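PDB 1C7O: cystalysin, which belongs to the class I and II aminotransferase family of pyridoxal-phosphate-dependent proteins and holds the ligand PPG in a pocket completed by its second subunit. Local coordinates for residues 325-330 with 369-374; 96-101 with 246-251; 118-123 with 139-144; 44-49 with 238-243. All blocks are in the same frame, centred on the assembly; numbering follows the deposited sequence.

Overall arrangement
From the N terminus, residues 44-49 and then 96-101 open the loops of contacts 4 and 2. Contact 3 opens and closes inside both, joining 118-123 to 139-144 where strands 115-118 and 136-139 run out of the seven-stranded sheet. Contact 4 closes at 238-243 and contact 2 at 246-251, so these two loops cross; contact 4 ties helix 47-59 to helix 237-240, and contact 2 ties helix 98-109 to strand 248-252. Contact 1 follows in series, pairing two strands of the three-stranded sheet. All four segment pairs reach PPG, and contacts 2 and 3 touch directly through Val99 and Tyr123.

Contact 1 of 4, residues 325-330 with 369-374; sequences TYLQWI and RINLAA. With PPG ((2E,3E)-4-(2-aminoethoxy)-2-[({3-hydroxy-2-methyl-5-[(phosphonooxy)methyl]pyridin-4-yl}methyl)imino]but-3-enoic acid), chain I.
Leu327 and Arg369 lie on the same face of an antiparallel strand pair, with the arginine side chain passing obliquely across the leucine. Arg369 CD lies 3.5 Å from Leu327 CB, and the bend at chi3 (68°) turns NE and the guanidinium toward the isobutyl group. Leu327 CD1 rests over one face of that flat group, toward its rim and 3.3 Å from Arg369 NH1. The edge is turned to the carboxylate of PPG in a two-pronged pairing: Arg369 NH1 gives a nearly straight bond to O3B at 2.7 Å, and NH2 another to O2B at 2.8 Å. Asn175 OD1 and the backbone oxygen of Ser37 take further bonds from NH1 and NH2, respectively.

At the other end of the ladder, the Tyr326 ring receives Ala373 CB squarely over one face, 3.7 Å from the ring centroid, a CH-pi contact. The Asn371 amide lies beside the ring and points the same way, its plane 24° from that of the ring. Asn371 OD1 accepts from Ala373 N at 2.7 Å, an Asx turn consistent with the placing of the Ala373 methyl over the tyrosine. The backbones are joined by Leu372 N to Tyr326 O at 2.8 Å and by a reciprocal pair of bonds between Gln328 and Ile370.

With one face covered by Leu327, its edge given to the PPG carboxylate through two N-H groups, and its rotation held by Asn175 and Ser37, the Arg369 guanidinium meets the ligand in a fixed orientation; Asp355 adds only a long, weak ion pair.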
# COMPACT_ATOMS: atom_id res chain seq x y z
N THR A 325 -9.84 -21.26 9.55
CA THR A 325 -9.77 -20.76 8.18
C THR A 325 -10.94 -21.35 7.42
O THR A 325 -11.75 -22.08 7.99
CB THR A 325 -8.44 -21.13 7.43
OG1 THR A 325 -8.45 -22.52 7.05
CG2 THR A 325 -7.23 -20.86 8.31
N TYR A 326 -11.04 -21.03 6.13
CA TYR A 326 -12.11 -21.58 5.32
C TYR A 326 -11.47 -22.22 4.11
O TYR A 326 -12.07 -22.32 3.05
CB TYR A 326 -13.10 -20.48 4.90
CG TYR A 326 -12.51 -19.26 4.21
CD1 TYR A 326 -12.68 -17.98 4.75
CD2 TYR A 326 -11.85 -19.37 2.98
CE1 TYR A 326 -12.20 -16.84 4.09
CE2 TYR A 326 -11.37 -18.24 2.32
CZ TYR A 326 -11.55 -16.98 2.88
OH TYR A 326 -11.08 -15.86 2.23
N LEU A 327 -10.24 -22.67 4.32
CA LEU A 327 -9.45 -23.34 3.28
C LEU A 327 -9.25 -24.80 3.71
O LEU A 327 -8.39 -25.11 4.54
CB LEU A 327 -8.11 -22.62 3.14
CG LEU A 327 -8.19 -21.10 2.95
CD1 LEU A 327 -6.80 -20.48 3.04
CD2 LEU A 327 -8.83 -20.78 1.60
N GLN A 328 -10.07 -25.69 3.15
CA GLN A 328 -10.03 -27.11 3.46
C GLN A 328 -8.97 -27.87 2.68
O GLN A 328 -8.86 -27.71 1.46
CB GLN A 328 -11.42 -27.71 3.22
CG GLN A 328 -11.50 -29.21 3.43
CD GLN A 328 -12.94 -29.68 3.61
OE1 GLN A 328 -13.85 -29.16 2.97
NE2 GLN A 328 -13.13 -30.66 4.48
N TRP A 329 -8.21 -28.70 3.39
CA TRP A 329 -7.10 -29.50 2.85
C TRP A 329 -7.61 -30.88 2.41
O TRP A 329 -7.93 -31.72 3.25
CB TRP A 329 -6.03 -29.64 3.95
CG TRP A 329 -4.62 -30.01 3.51
CD1 TRP A 329 -3.82 -30.95 4.07
CD2 TRP A 329 -3.84 -29.39 2.47
NE1 TRP A 329 -2.59 -30.97 3.46
CE2 TRP A 329 -2.57 -30.02 2.48
CE3 TRP A 329 -4.08 -28.37 1.54
CZ2 TRP A 329 -1.55 -29.66 1.59
CZ3 TRP A 329 -3.06 -28.00 0.66
CH2 TRP A 329 -1.81 -28.65 0.69
N ILE A 330 -7.66 -31.11 1.10
CA ILE A 330 -8.15 -32.38 0.55
C ILE A 330 -7.02 -33.28 0.04
O ILE A 330 -6.16 -32.83 -0.71
CB ILE A 330 -9.15 -32.14 -0.61
CG1 ILE A 330 -10.16 -31.06 -0.23
CG2 ILE A 330 -9.88 -33.43 -0.95
CD1 ILE A 330 -11.07 -30.63 -1.36
N ARG A 369 -6.35 -27.48 -2.04
CA ARG A 369 -6.97 -26.59 -1.05
C ARG A 369 -8.22 -25.96 -1.66
O ARG A 369 -8.14 -25.25 -2.66
CB ARG A 369 -5.99 -25.49 -0.62
CG ARG A 369 -6.33 -24.89 0.74
CD ARG A 369 -5.58 -23.61 0.98
NE ARG A 369 -6.05 -22.57 0.08
CZ ARG A 369 -5.51 -21.36 -0.01
NH1 ARG A 369 -4.48 -21.05 0.76
NH2 ARG A 369 -6.01 -20.47 -0.86
N ILE A 370 -9.37 -26.22 -1.06
CA ILE A 370 -10.62 -25.69 -1.56
C ILE A 370 -11.12 -24.52 -0.71
O ILE A 370 -11.12 -24.59 0.52
CB ILE A 370 -11.70 -26.79 -1.58
CG1 ILE A 370 -12.97 -26.28 -2.25
CG2 ILE A 370 -12.00 -27.24 -0.15
CD1 ILE A 370 -14.06 -27.34 -2.39
N ASN A 371 -11.53 -23.45 -1.38
CA ASN A 371 -12.05 -22.26 -0.70
C ASN A 371 -13.52 -22.48 -0.40
O ASN A 371 -14.34 -22.52 -1.32
CB ASN A 371 -11.89 -21.02 -1.57
CG ASN A 371 -12.25 -19.76 -0.83
OD1 ASN A 371 -13.20 -19.74 -0.05
ND2 ASN A 371 -11.49 -18.69 -1.07
N LEU A 372 -13.86 -22.58 0.88
CA LEU A 372 -15.24 -22.82 1.32
C LEU A 372 -16.09 -21.57 1.46
O LEU A 372 -17.29 -21.67 1.74
CB LEU A 372 -15.22 -23.57 2.67
CG LEU A 372 -14.41 -24.88 2.71
CD1 LEU A 372 -14.15 -25.30 4.14
CD2 LEU A 372 -15.16 -25.96 1.96
N ALA A 373 -15.49 -20.39 1.27
CA ALA A 373 -16.21 -19.13 1.40
C ALA A 373 -17.02 -18.79 0.16
O ALA A 373 -16.66 -17.90 -0.62
CB ALA A 373 -15.25 -17.99 1.72
N ALA A 374 -18.12 -19.51 -0.02
CA ALA A 374 -19.00 -19.32 -1.16
C ALA A 374 -20.33 -19.95 -0.79
O ALA A 374 -20.42 -20.69 0.18
CB ALA A 374 -18.42 -20.01 -2.39
N1 PPG I . -0.89 -14.78 5.63
C2 PPG I . -1.55 -15.99 5.49
C2A PPG I . -1.14 -17.05 6.46
C3 PPG I . -2.59 -16.08 4.46
O3 PPG I . -3.17 -17.33 4.39
C4 PPG I . -2.88 -14.98 3.64
C4A PPG I . -3.84 -15.19 2.46
C5 PPG I . -2.09 -13.70 3.88
C6 PPG I . -1.12 -13.68 4.88
C5A PPG I . -2.28 -12.43 2.97
OP4 PPG I . -2.32 -11.22 3.75
P PPG I . -2.27 -9.78 3.01
OP1 PPG I . -0.93 -9.69 2.39
OP2 PPG I . -2.50 -8.72 4.11
OP3 PPG I . -3.41 -9.77 2.06
N4A PPG I . -3.14 -15.71 1.31
CAI PPG I . -3.93 -16.08 0.12
CBC PPG I . -4.20 -17.53 -0.13
O2B PPG I . -4.90 -17.96 -1.26
O3B PPG I . -3.78 -18.42 0.73
CBI PPG I . -4.49 -15.06 -0.73
CGI PPG I . -3.94 -14.79 -2.01
OET PPG I . -2.59 -14.27 -2.19
CEI PPG I . -2.50 -13.87 -3.64
CFI PPG I . -3.49 -12.72 -3.93
NI PPG I . -3.51 -12.34 -5.31

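Contact 2 of 4, residues 96-101 with 246-251; sequences AGVVPA and GMSNII. With PPG ((2E,3E)-4-(2-aminoethoxy)-2-[({3-hydroxy-2-methyl-5-[(phosphonooxy)methyl]pyridin-4-yl}methyl)imino]but-3-enoic acid), chain I.
Ala96 and Gly246 bring their CA atoms within 4.9 Å, and from there the two backbones diverge, until Ala101 and Ile250 are 7.7 Å apart at CA. Gly246 has positive phi (41°), a conformation that favours glycine, and its carbonyl carbon sits 3.4 Å from Ala96 O.

Ser248 carries the middle of the contact. With OG beside its own backbone N (chi1 -67°), the hydroxyl reaches the peptide that leads into the helix: Ser248 OG is 3.1 Å from Gly97 C. The nearby N-H of Val98 makes too poor an angle with this hydroxyl for a bond, because it is directed elsewhere, to PPG. The CG2 branch of Val98 also touches the hydroxyl, 3.6 Å from Ser248 OG. Further along, the methyl of Ala101 meets the tip of Ile250, CB to CD1 at 3.7 Å.

Gly97 is the N-cap residue of helix 98-109, and the first turn presents its amides to the phosphate of PPG. Val98 N donates to PPG OP2 at 2.7 Å in an almost straight line. A second, longer bond of 3.3 Å runs from Val99 N to PPG OP1. The helix N terminus would add a favourable field for the phosphate charge.

Strand 92-95 runs antiparallel to strand 248-252 and leads directly into the turn at Ala96, its Thr95 touching Ala101, Ser248 and Ile250. On the other flank of strand 248-252, Phe233 of strand 230-234 packs on Val98, Ala101 and Ile250, while Pro100 meets Ser269 of the second subunit.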
# COMPACT_ATOMS: atom_id res chain seq x y z
N ALA A 96 0.33 -1.96 4.68
CA ALA A 96 -0.65 -2.24 3.63
C ALA A 96 -1.12 -3.68 3.70
O ALA A 96 -2.32 -3.95 3.60
CB ALA A 96 -0.05 -1.95 2.28
N GLY A 97 -0.19 -4.61 3.86
CA GLY A 97 -0.56 -6.01 3.94
C GLY A 97 0.25 -6.79 4.97
O GLY A 97 1.25 -6.29 5.50
N VAL A 98 -0.18 -8.01 5.24
CA VAL A 98 0.51 -8.87 6.20
C VAL A 98 1.77 -9.49 5.58
O VAL A 98 2.79 -9.62 6.25
CB VAL A 98 -0.44 -9.99 6.74
CG1 VAL A 98 0.33 -10.99 7.58
CG2 VAL A 98 -1.54 -9.36 7.59
N VAL A 99 1.70 -9.85 4.30
CA VAL A 99 2.87 -10.42 3.62
C VAL A 99 4.00 -9.37 3.54
O VAL A 99 5.17 -9.67 3.81
CB VAL A 99 2.50 -10.95 2.19
CG1 VAL A 99 3.77 -11.23 1.39
CG2 VAL A 99 1.70 -12.25 2.31
N PRO A 100 3.67 -8.13 3.15
CA PRO A 100 4.73 -7.11 3.08
C PRO A 100 5.33 -6.94 4.49
O PRO A 100 6.54 -6.76 4.66
CB PRO A 100 3.99 -5.86 2.61
CG PRO A 100 2.86 -6.43 1.77
CD PRO A 100 2.40 -7.61 2.61
N ALA A 101 4.46 -7.00 5.50
CA ALA A 101 4.90 -6.88 6.89
C ALA A 101 5.86 -8.03 7.21
O ALA A 101 6.86 -7.84 7.90
CB ALA A 101 3.71 -6.90 7.82
N GLY A 246 -6.74 -2.94 1.94
CA GLY A 246 -5.38 -2.78 2.40
C GLY A 246 -5.11 -2.08 3.72
O GLY A 246 -4.69 -0.92 3.74
N MET A 247 -5.33 -2.79 4.83
CA MET A 247 -5.06 -2.22 6.13
C MET A 247 -4.74 -3.30 7.14
O MET A 247 -5.62 -4.04 7.56
CB MET A 247 -6.22 -1.39 6.64
CG MET A 247 -5.87 -0.64 7.92
SD MET A 247 -4.28 0.21 7.76
CE MET A 247 -4.77 1.69 6.87
N SER A 248 -3.47 -3.38 7.53
CA SER A 248 -3.06 -4.38 8.51
C SER A 248 -2.78 -3.73 9.85
O SER A 248 -2.50 -2.53 9.92
CB SER A 248 -1.80 -5.10 8.03
OG SER A 248 -2.06 -5.89 6.89
N ASN A 249 -2.87 -4.53 10.91
CA ASN A 249 -2.60 -4.05 12.26
C ASN A 249 -1.55 -4.98 12.87
O ASN A 249 -1.89 -5.98 13.50
CB ASN A 249 -3.88 -4.07 13.11
CG ASN A 249 -4.93 -3.10 12.61
OD1 ASN A 249 -4.70 -1.89 12.53
ND2 ASN A 249 -6.11 -3.63 12.27
N ILE A 250 -0.28 -4.65 12.67
CA ILE A 250 0.79 -5.48 13.21
C ILE A 250 0.98 -5.06 14.67
O ILE A 250 1.27 -3.90 14.95
CB ILE A 250 2.12 -5.27 12.45
CG1 ILE A 250 1.86 -5.22 10.94
CG2 ILE A 250 3.07 -6.43 12.75
CD1 ILE A 250 1.14 -6.43 10.39
N ILE A 251 0.80 -6.01 15.57
CA ILE A 251 0.91 -5.76 17.01
C ILE A 251 2.30 -6.13 17.51
O ILE A 251 2.74 -7.27 17.37
CB ILE A 251 -0.16 -6.56 17.79
CG1 ILE A 251 -1.54 -6.33 17.17
CG2 ILE A 251 -0.14 -6.16 19.27
CD1 ILE A 251 -1.94 -4.86 17.02
N1 PPG I . -0.89 -14.78 5.63
C2 PPG I . -1.55 -15.99 5.49
C2A PPG I . -1.14 -17.05 6.46
C3 PPG I . -2.59 -16.08 4.46
O3 PPG I . -3.17 -17.33 4.39
C4 PPG I . -2.88 -14.98 3.64
C4A PPG I . -3.84 -15.19 2.46
C5 PPG I . -2.09 -13.70 3.88
C6 PPG I . -1.12 -13.68 4.88
C5A PPG I . -2.28 -12.43 2.97
OP4 PPG I . -2.32 -11.22 3.75
P PPG I . -2.27 -9.78 3.01
OP1 PPG I . -0.93 -9.69 2.39
OP2 PPG I . -2.50 -8.72 4.11
OP3 PPG I . -3.41 -9.77 2.06
N4A PPG I . -3.14 -15.71 1.31
CAI PPG I . -3.93 -16.08 0.12
CBC PPG I . -4.20 -17.53 -0.13
O2B PPG I . -4.90 -17.96 -1.26
O3B PPG I . -3.78 -18.42 0.73
CBI PPG I . -4.49 -15.06 -0.73
CGI PPG I . -3.94 -14.79 -2.01
OET PPG I . -2.59 -14.27 -2.19
CEI PPG I . -2.50 -13.87 -3.64
CFI PPG I . -3.49 -12.72 -3.93
NI PPG I . -3.51 -12.34 -5.31

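Contact 3 of 4, residues 118-123 with 139-144; sequences IITPVY and ECELLE. With PPG ((2E,3E)-4-(2-aminoethoxy)-2-[({3-hydroxy-2-methyl-5-[(phosphonooxy)methyl]pyridin-4-yl}methyl)imino]but-3-enoic acid), chain I.
Thr120 is gripped twice by the segment 139-144. Its hydroxyl is placed between the backbone N and carbonyl carbon (chi1 61°), and Thr120 OG1 donates to Glu141 OE2 at 2.6 Å, meeting that oxygen nearly along its C-O bond. Its carbonyl oxygen accepts from the backbone, Leu142 N lying 2.7 Å from Thr120 O. The glutamate chain folds back at chi2 (75°), which brings its carboxylate across the threonine side chain although its CB starts off in another direction; Glu141 OE1 ends 3.7 Å from Pro121 CD.

Beside these polar links lies an apolar group. Leu142 CG stands 3.4 Å from Ile119 CG2, the two side chains crossing at about a right angle, and Leu142 CD1 reaches Pro121 CD at 3.9 Å. Phe170 adds to the packing round Ile119, and His174 and Tyr149 to that round Leu142.

Two residues earlier on both segments, Cys140 N bonds to Ile118 O at 3.1 Å, where the parallel pairing of strands 115-118 and 136-139 ends. Beyond it 118-123 runs on as loop, while the other segment passes into the short strand 143-145. The peptide bond before Pro121 is cis, and the chain then runs on toward PPG. Pro121 O receives a bond from His174 NE2. Tyr123 lies with one ring face over the pyridine ring of PPG, whose C3 sits 3.7 Å above the tyrosine plane, over its centre.

The arrangement is that of a beta-alpha-beta crossover at the edge of the large sheet, with helix 125-131 as its connection and the loop after the first strand bringing the Tyr123 ring to PPG.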
# COMPACT_ATOMS: atom_id res chain seq x y z
N ILE A 118 10.33 -22.12 9.47
CA ILE A 118 8.92 -22.13 9.10
C ILE A 118 8.44 -23.57 9.14
O ILE A 118 9.14 -24.49 8.71
CB ILE A 118 8.65 -21.58 7.67
CG1 ILE A 118 9.48 -22.36 6.64
CG2 ILE A 118 8.93 -20.07 7.62
CD1 ILE A 118 9.14 -22.02 5.20
N ILE A 119 7.24 -23.78 9.66
CA ILE A 119 6.68 -25.11 9.75
C ILE A 119 5.90 -25.42 8.47
O ILE A 119 4.81 -24.88 8.24
CB ILE A 119 5.79 -25.22 11.00
CG1 ILE A 119 6.67 -25.00 12.25
CG2 ILE A 119 5.11 -26.58 11.06
CD1 ILE A 119 5.90 -24.87 13.55
N THR A 120 6.47 -26.28 7.63
CA THR A 120 5.90 -26.66 6.35
C THR A 120 5.13 -27.97 6.44
O THR A 120 5.39 -28.79 7.33
CB THR A 120 7.01 -26.84 5.29
OG1 THR A 120 7.90 -27.88 5.70
CG2 THR A 120 7.80 -25.56 5.13
N PRO A 121 4.17 -28.21 5.52
CA PRO A 121 3.75 -27.35 4.40
C PRO A 121 2.98 -26.13 4.90
O PRO A 121 2.26 -26.22 5.90
CB PRO A 121 2.89 -28.29 3.56
CG PRO A 121 2.24 -29.14 4.60
CD PRO A 121 3.41 -29.47 5.52
N VAL A 122 3.11 -25.00 4.20
CA VAL A 122 2.44 -23.77 4.61
C VAL A 122 2.34 -22.73 3.48
O VAL A 122 2.92 -22.92 2.42
CB VAL A 122 3.21 -23.14 5.81
CG1 VAL A 122 4.59 -22.72 5.35
CG2 VAL A 122 2.44 -21.95 6.39
N TYR A 123 1.61 -21.65 3.75
CA TYR A 123 1.40 -20.53 2.83
C TYR A 123 2.71 -20.16 2.11
O TYR A 123 3.68 -19.75 2.75
CB TYR A 123 0.86 -19.34 3.64
CG TYR A 123 0.55 -18.10 2.86
CD1 TYR A 123 -0.23 -18.16 1.70
CD2 TYR A 123 0.99 -16.85 3.29
CE1 TYR A 123 -0.57 -16.99 1.01
CE2 TYR A 123 0.65 -15.68 2.61
CZ TYR A 123 -0.13 -15.76 1.47
OH TYR A 123 -0.49 -14.61 0.80
N GLU A 139 13.18 -25.55 7.22
CA GLU A 139 11.91 -26.26 7.29
C GLU A 139 11.79 -27.27 8.42
O GLU A 139 12.63 -28.16 8.59
CB GLU A 139 11.67 -26.98 5.97
CG GLU A 139 11.78 -26.07 4.76
CD GLU A 139 11.57 -26.82 3.46
OE1 GLU A 139 10.77 -27.77 3.45
OE2 GLU A 139 12.20 -26.44 2.44
N CYS A 140 10.72 -27.13 9.19
CA CYS A 140 10.43 -28.05 10.28
C CYS A 140 9.12 -28.73 9.91
O CYS A 140 8.07 -28.43 10.48
CB CYS A 140 10.29 -27.29 11.60
SG CYS A 140 10.01 -28.35 13.02
N GLU A 141 9.22 -29.65 8.94
CA GLU A 141 8.08 -30.39 8.41
C GLU A 141 7.08 -30.93 9.43
O GLU A 141 7.46 -31.49 10.46
CB GLU A 141 8.57 -31.56 7.55
CG GLU A 141 7.48 -32.28 6.75
CD GLU A 141 7.00 -31.49 5.54
OE1 GLU A 141 6.10 -31.97 4.81
OE2 GLU A 141 7.53 -30.38 5.30
N LEU A 142 5.80 -30.75 9.13
CA LEU A 142 4.72 -31.21 9.99
C LEU A 142 4.59 -32.72 9.96
O LEU A 142 4.93 -33.37 8.97
CB LEU A 142 3.40 -30.59 9.55
CG LEU A 142 3.15 -29.16 10.00
CD1 LEU A 142 2.14 -28.49 9.08
CD2 LEU A 142 2.68 -29.18 11.44
N LEU A 143 4.08 -33.28 11.05
CA LEU A 143 3.87 -34.72 11.13
C LEU A 143 2.43 -34.94 10.70
O LEU A 143 1.51 -34.33 11.24
CB LEU A 143 4.10 -35.21 12.56
CG LEU A 143 5.48 -34.88 13.13
CD1 LEU A 143 5.63 -35.54 14.51
CD2 LEU A 143 6.58 -35.35 12.16
N GLU A 144 2.24 -35.81 9.71
CA GLU A 144 0.92 -36.09 9.18
C GLU A 144 0.46 -37.51 9.48
O GLU A 144 1.14 -38.49 9.15
CB GLU A 144 0.92 -35.81 7.67
CG GLU A 144 -0.42 -35.87 6.96
CD GLU A 144 -0.79 -37.27 6.53
OE1 GLU A 144 -1.58 -37.93 7.23
OE2 GLU A 144 -0.27 -37.71 5.48
N1 PPG I . -0.89 -14.78 5.63
C2 PPG I . -1.55 -15.99 5.49
C2A PPG I . -1.14 -17.05 6.46
C3 PPG I . -2.59 -16.08 4.46
O3 PPG I . -3.17 -17.33 4.39
C4 PPG I . -2.88 -14.98 3.64
C4A PPG I . -3.84 -15.19 2.46
C5 PPG I . -2.09 -13.70 3.88
C6 PPG I . -1.12 -13.68 4.88
C5A PPG I . -2.28 -12.43 2.97
OP4 PPG I . -2.32 -11.22 3.75
P PPG I . -2.27 -9.78 3.01
OP1 PPG I . -0.93 -9.69 2.39
OP2 PPG I . -2.50 -8.72 4.11
OP3 PPG I . -3.41 -9.77 2.06
N4A PPG I . -3.14 -15.71 1.31
CAI PPG I . -3.93 -16.08 0.12
CBC PPG I . -4.20 -17.53 -0.13
O2B PPG I . -4.90 -17.96 -1.26
O3B PPG I . -3.78 -18.42 0.73
CBI PPG I . -4.49 -15.06 -0.73
CGI PPG I . -3.94 -14.79 -2.01
OET PPG I . -2.59 -14.27 -2.19
CEI PPG I . -2.50 -13.87 -3.64
CFI PPG I . -3.49 -12.72 -3.93
NI PPG I . -3.51 -12.34 -5.31

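Contact 4 of 4, residues 44-49 with 238-243; sequences KNPPEL and KTFNIA. With PPG ((2E,3E)-4-(2-aminoethoxy)-2-[({3-hydroxy-2-methyl-5-[(phosphonooxy)methyl]pyridin-4-yl}methyl)imino]but-3-enoic acid), chain I.
A Schellman motif ends the short helix 237-240 at Asn241, and against it rests the extended Asn45-Pro46 loop, with Pro46 at the N-cap position of helix 47-59. Phi is positive at Asn241 (60°), and the carbonyls of Phe240 and Asn241 lie near the Asn45 side chain. Pro46 approaches the Phe240 carbonyl with its ring, CD lying 3.6 Å from Phe240 O, and sets CG at the edge of the Phe240 ring, near its plane and 4.4 Å from CD2. Further along, Leu49 CD2 and Ile242 CG2 meet at 3.6 Å, the side chains crossing at a slant. The Asn241 side chain has its own partner, OD1 accepting from Met41 N.

Earlier in the same short helix is Lys238, whose NZ stands 2.9 Å from C4A of PPG; the contact thus packs the far end of the element that brings this lysine to the ligand.

Around it, Trp291 of helix 289-313 covers Pro46 and Phe240, and helix 275-287 closes in with Ala280 on Leu49 and Cys284 on Phe240. The second subunit completes the surroundings, its Leu62 packing on Asn45 and Leu49 and its Val61 on Asn241.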
# COMPACT_ATOMS: atom_id res chain seq x y z
N LYS A 44 -20.88 -11.30 -0.88
CA LYS A 44 -20.91 -9.85 -0.94
C LYS A 44 -20.43 -9.36 0.41
O LYS A 44 -20.62 -10.04 1.42
CB LYS A 44 -22.34 -9.36 -1.22
CG LYS A 44 -22.63 -9.07 -2.70
CD LYS A 44 -21.83 -7.86 -3.21
CE LYS A 44 -22.20 -7.42 -4.64
NZ LYS A 44 -21.86 -8.43 -5.67
N ASN A 45 -19.80 -8.20 0.43
CA ASN A 45 -19.29 -7.63 1.68
C ASN A 45 -20.40 -7.28 2.66
O ASN A 45 -21.54 -7.04 2.26
CB ASN A 45 -18.48 -6.37 1.37
CG ASN A 45 -17.16 -6.69 0.72
OD1 ASN A 45 -16.25 -7.22 1.36
ND2 ASN A 45 -17.04 -6.39 -0.57
N PRO A 46 -20.08 -7.25 3.96
CA PRO A 46 -21.11 -6.93 4.96
C PRO A 46 -21.86 -5.66 4.56
O PRO A 46 -21.26 -4.68 4.12
CB PRO A 46 -20.29 -6.73 6.24
CG PRO A 46 -19.14 -7.67 6.04
CD PRO A 46 -18.77 -7.45 4.60
N PRO A 47 -23.19 -5.66 4.71
CA PRO A 47 -24.00 -4.50 4.35
C PRO A 47 -23.59 -3.26 5.13
O PRO A 47 -23.45 -2.18 4.55
CB PRO A 47 -25.41 -4.94 4.69
CG PRO A 47 -25.36 -6.42 4.50
CD PRO A 47 -24.05 -6.77 5.16
N GLU A 48 -23.39 -3.41 6.43
CA GLU A 48 -23.02 -2.28 7.28
C GLU A 48 -21.78 -1.58 6.76
O GLU A 48 -21.69 -0.35 6.78
CB GLU A 48 -22.78 -2.73 8.73
CG GLU A 48 -24.02 -3.29 9.43
CD GLU A 48 -24.26 -4.77 9.16
OE1 GLU A 48 -25.38 -5.26 9.46
OE2 GLU A 48 -23.34 -5.45 8.67
N LEU A 49 -20.82 -2.37 6.28
CA LEU A 49 -19.58 -1.84 5.75
C LEU A 49 -19.86 -0.97 4.54
O LEU A 49 -19.40 0.17 4.46
CB LEU A 49 -18.64 -2.97 5.32
CG LEU A 49 -17.33 -2.51 4.68
CD1 LEU A 49 -16.54 -1.68 5.68
CD2 LEU A 49 -16.52 -3.70 4.22
N LYS A 238 -9.15 -10.98 5.91
CA LYS A 238 -9.78 -12.28 5.72
C LYS A 238 -11.12 -12.38 6.43
O LYS A 238 -12.08 -12.92 5.88
CB LYS A 238 -8.85 -13.40 6.21
CG LYS A 238 -7.66 -13.69 5.30
CD LYS A 238 -7.82 -13.01 3.93
CE LYS A 238 -6.70 -13.35 2.99
NZ LYS A 238 -5.41 -13.00 3.62
N THR A 239 -11.18 -11.85 7.65
CA THR A 239 -12.39 -11.87 8.46
C THR A 239 -13.61 -11.32 7.74
O THR A 239 -14.64 -11.99 7.66
CB THR A 239 -12.23 -11.03 9.76
OG1 THR A 239 -11.06 -11.46 10.47
CG2 THR A 239 -13.45 -11.20 10.65
N PHE A 240 -13.49 -10.10 7.20
CA PHE A 240 -14.62 -9.47 6.54
C PHE A 240 -14.56 -9.32 5.01
O PHE A 240 -15.31 -8.53 4.43
CB PHE A 240 -14.88 -8.11 7.18
CG PHE A 240 -15.05 -8.17 8.68
CD1 PHE A 240 -13.98 -7.93 9.53
CD2 PHE A 240 -16.29 -8.51 9.24
CE1 PHE A 240 -14.13 -8.03 10.91
CE2 PHE A 240 -16.44 -8.61 10.63
CZ PHE A 240 -15.36 -8.37 11.46
N ASN A 241 -13.68 -10.10 4.38
CA ASN A 241 -13.52 -10.09 2.92
C ASN A 241 -13.12 -8.73 2.36
O ASN A 241 -13.73 -8.24 1.41
CB ASN A 241 -14.81 -10.58 2.24
CG ASN A 241 -14.60 -10.94 0.77
OD1 ASN A 241 -13.51 -11.33 0.37
ND2 ASN A 241 -15.67 -10.85 -0.03
N ILE A 242 -12.10 -8.11 2.96
CA ILE A 242 -11.64 -6.81 2.49
C ILE A 242 -10.13 -6.78 2.27
O ILE A 242 -9.45 -5.85 2.70
CB ILE A 242 -12.05 -5.66 3.46
CG1 ILE A 242 -11.41 -5.84 4.83
CG2 ILE A 242 -13.55 -5.65 3.60
CD1 ILE A 242 -11.81 -4.75 5.85
N ALA A 243 -9.62 -7.80 1.59
CA ALA A 243 -8.21 -7.85 1.28
C ALA A 243 -7.94 -6.72 0.30
O ALA A 243 -6.80 -6.37 0.03
CB ALA A 243 -7.85 -9.19 0.64
N1 PPG I . -0.89 -14.78 5.63
C2 PPG I . -1.55 -15.99 5.49
C2A PPG I . -1.14 -17.05 6.46
C3 PPG I . -2.59 -16.08 4.46
O3 PPG I . -3.17 -17.33 4.39
C4 PPG I . -2.88 -14.98 3.64
C4A PPG I . -3.84 -15.19 2.46
C5 PPG I . -2.09 -13.70 3.88
C6 PPG I . -1.12 -13.68 4.88
C5A PPG I . -2.28 -12.43 2.97
OP4 PPG I . -2.32 -11.22 3.75
P PPG I . -2.27 -9.78 3.01
OP1 PPG I . -0.93 -9.69 2.39
OP2 PPG I . -2.50 -8.72 4.11
OP3 PPG I . -3.41 -9.77 2.06
N4A PPG I . -3.14 -15.71 1.31
CAI PPG I . -3.93 -16.08 0.12
CBC PPG I . -4.20 -17.53 -0.13
O2B PPG I . -4.90 -17.96 -1.26
O3B PPG I . -3.78 -18.42 0.73
CBI PPG I . -4.49 -15.06 -0.73
CGI PPG I . -3.94 -14.79 -2.01
OET PPG I . -2.59 -14.27 -2.19
CEI PPG I . -2.50 -13.87 -3.64
CFI PPG I . -3.49 -12.72 -3.93
NI PPG I . -3.51 -12.34 -5.31